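Local coordinates for uncharacterized protein (Bacteroides caccae, PDB 4L7A), which is of unknown function but is probably a zinc-dependent peptidase of the metallopeptidase MA clan, at residues I255-R258 with T259-S263. Residues are numbered along the deposited sequence; the frame is centred on the assembly and turned at random.
Sequences IARR and TNEIS
A local salt bridge between R257 and E261, four residues apart, marks the C-terminal end of helix 248-260, where the last alpha-helical turn gives way to a tighter one against helices 59-81 and 131-153. The backbone bonds record the change. T259 N donates to I255 O at 2.9 Å, and N260 N to A256 O at 3.2 Å, both i+4 to i; the next bond, E261 N to R258 O at 3.0 Å, spans three residues, and its donor stands above the carbonyl plane, with a C=O...N angle of 113°. In the bridge itself R257 NE meets E261 OE2 at 3.2 Å. The oxygen lies at the guanidinium edge, in that plane, and is approached on its syn side, though somewhat out of the carboxylate plane; the two planes are turned 39° apart. R257 reaches it with CG anti to the backbone N (chi1 -167°) and a bend at chi3 that brings the NE edge round to OE2. Water 2 closes the ring, accepting from R257 NH2 and donating to E261 OE1, each at 2.7 Å. E261 OE1 also bonds H71 NE2, while E79 pairs with both R257 NH2 and R258 NH2, and R258 NH1 bonds H71 O and pairs with E75, so the helix end is tied to helix 59-81 through polar and charged groups. With E261 replaced by an alanine, R257 NE would probably lose its carboxylate mate and H71 NE2 this acceptor, weakening one tie between the helix terminus and helix 59-81. On another side of the turn, I255 packs on A76 and H143, and T259 on C72 and V131. Next to the A256 carbonyl, water 1 donates to A256 O at 2.7 Å and is hydrogen-bonded to T259 OG1 at 2.6 Å.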
loop_
_atom_site.group_PDB
_atom_site.type_symbol
_atom_site.label_atom_id
_atom_site.label_comp_id
_atom_site.label_asym_id
_atom_site.label_seq_id
_atom_site.Cartn_x
_atom_site.Cartn_y
_atom_site.Cartn_z
ATOM N N ILE A 255 0.939 0.098 -12.251
ATOM C CA ILE A 255 1.636 0.525 -11.039
ATOM C C ILE A 255 3.140 0.647 -11.282
ATOM O O ILE A 255 3.724 1.692 -10.984
ATOM C CB ILE A 255 1.345 -0.423 -9.862
ATOM C CG1 ILE A 255 -0.095 -0.163 -9.398
ATOM C CG2 ILE A 255 2.366 -0.206 -8.696
ATOM C CD1 ILE A 255 -0.684 -1.136 -8.448
ATOM N N ALA A 256 3.757 -0.377 -11.900
ATOM C CA ALA A 256 5.167 -0.310 -12.220
ATOM C C ALA A 256 5.528 0.870 -13.148
ATOM O O ALA A 256 6.557 1.530 -12.946
ATOM C CB ALA A 256 5.662 -1.632 -12.850
ATOM N N ARG A 257 4.700 1.141 -14.146
ATOM C CA ARG A 257 4.959 2.242 -15.041
ATOM C C ARG A 257 4.903 3.534 -14.252
ATOM O O ARG A 257 5.743 4.432 -14.416
ATOM C CB ARG A 257 3.909 2.277 -16.153
ATOM C CG ARG A 257 4.241 3.175 -17.289
ATOM C CD ARG A 257 3.022 3.508 -18.174
ATOM N NE ARG A 257 2.136 4.480 -17.531
ATOM C CZ ARG A 257 0.838 4.328 -17.264
ATOM N NH1 ARG A 257 0.167 3.234 -17.554
ATOM N NH2 ARG A 257 0.176 5.320 -16.707
ATOM N N ARG A 258 3.902 3.640 -13.394
ATOM C CA ARG A 258 3.726 4.871 -12.622
ATOM C C ARG A 258 4.823 5.142 -11.582
ATOM O O ARG A 258 5.303 6.273 -11.471
ATOM C CB ARG A 258 2.327 4.912 -12.018
ATOM C CG ARG A 258 1.258 5.284 -13.047
ATOM C CD ARG A 258 -0.103 4.946 -12.514
ATOM N NE ARG A 258 -1.106 5.452 -13.436
ATOM C CZ ARG A 258 -1.478 6.717 -13.512
ATOM N NH1 ARG A 258 -0.990 7.633 -12.680
ATOM N NH2 ARG A 258 -2.364 7.061 -14.424
ATOM N N THR A 259 5.261 4.127 -10.870
ATOM C CA THR A 259 6.340 4.327 -9.875
ATOM C C THR A 259 7.686 4.620 -10.568
ATOM O O THR A 259 8.531 5.289 -9.993
ATOM C CB THR A 259 6.515 3.140 -8.916
ATOM O OG1 THR A 259 6.611 1.931 -9.644
ATOM C CG2 THR A 259 5.355 3.010 -8.005
ATOM N N ASN A 260 7.861 4.192 -11.810
ATOM C CA ASN A 260 9.055 4.623 -12.567
ATOM C C ASN A 260 8.995 6.034 -13.108
ATOM O O ASN A 260 9.997 6.541 -13.544
ATOM C CB ASN A 260 9.341 3.713 -13.753
ATOM C CG ASN A 260 10.098 2.465 -13.355
ATOM O OD1 ASN A 260 10.781 2.402 -12.300
ATOM N ND2 ASN A 260 9.968 1.435 -14.188
ATOM N N GLU A 261 7.812 6.635 -13.090
ATOM C CA GLU A 261 7.563 7.997 -13.556
ATOM C C GLU A 261 7.682 9.035 -12.443
ATOM O O GLU A 261 7.481 10.221 -12.697
ATOM C CB GLU A 261 6.127 8.101 -14.089
ATOM C CG GLU A 261 5.970 7.541 -15.446
ATOM C CD GLU A 261 4.522 7.357 -15.853
ATOM O OE1 GLU A 261 3.584 7.809 -15.134
ATOM O OE2 GLU A 261 4.334 6.713 -16.883
ATOM N N ILE A 262 8.040 8.634 -11.231
ATOM C CA ILE A 262 8.035 9.589 -10.124
ATOM C C ILE A 262 8.863 10.859 -10.422
ATOM O O ILE A 262 8.390 11.959 -10.190
ATOM C CB ILE A 262 8.434 8.904 -8.794
ATOM C CG1 ILE A 262 7.262 8.074 -8.312
ATOM C CG2 ILE A 262 8.865 9.919 -7.743
ATOM C CD1 ILE A 262 7.570 7.174 -7.127
ATOM N N SER A 263 10.071 10.704 -10.956
ATOM C CA SER A 263 10.898 11.883 -11.186
ATOM C C SER A 263 10.373 12.765 -12.293
ATOM O O SER A 263 10.852 13.823 -12.439
ATOM C CB SER A 263 12.328 11.521 -11.544
ATOM O OG SER A 263 12.327 10.801 -12.738
HETATM O O HOH W 1 8.494 0.918 -11.098
HETATM O O HOH W 2 1.132 7.789 -16.140
#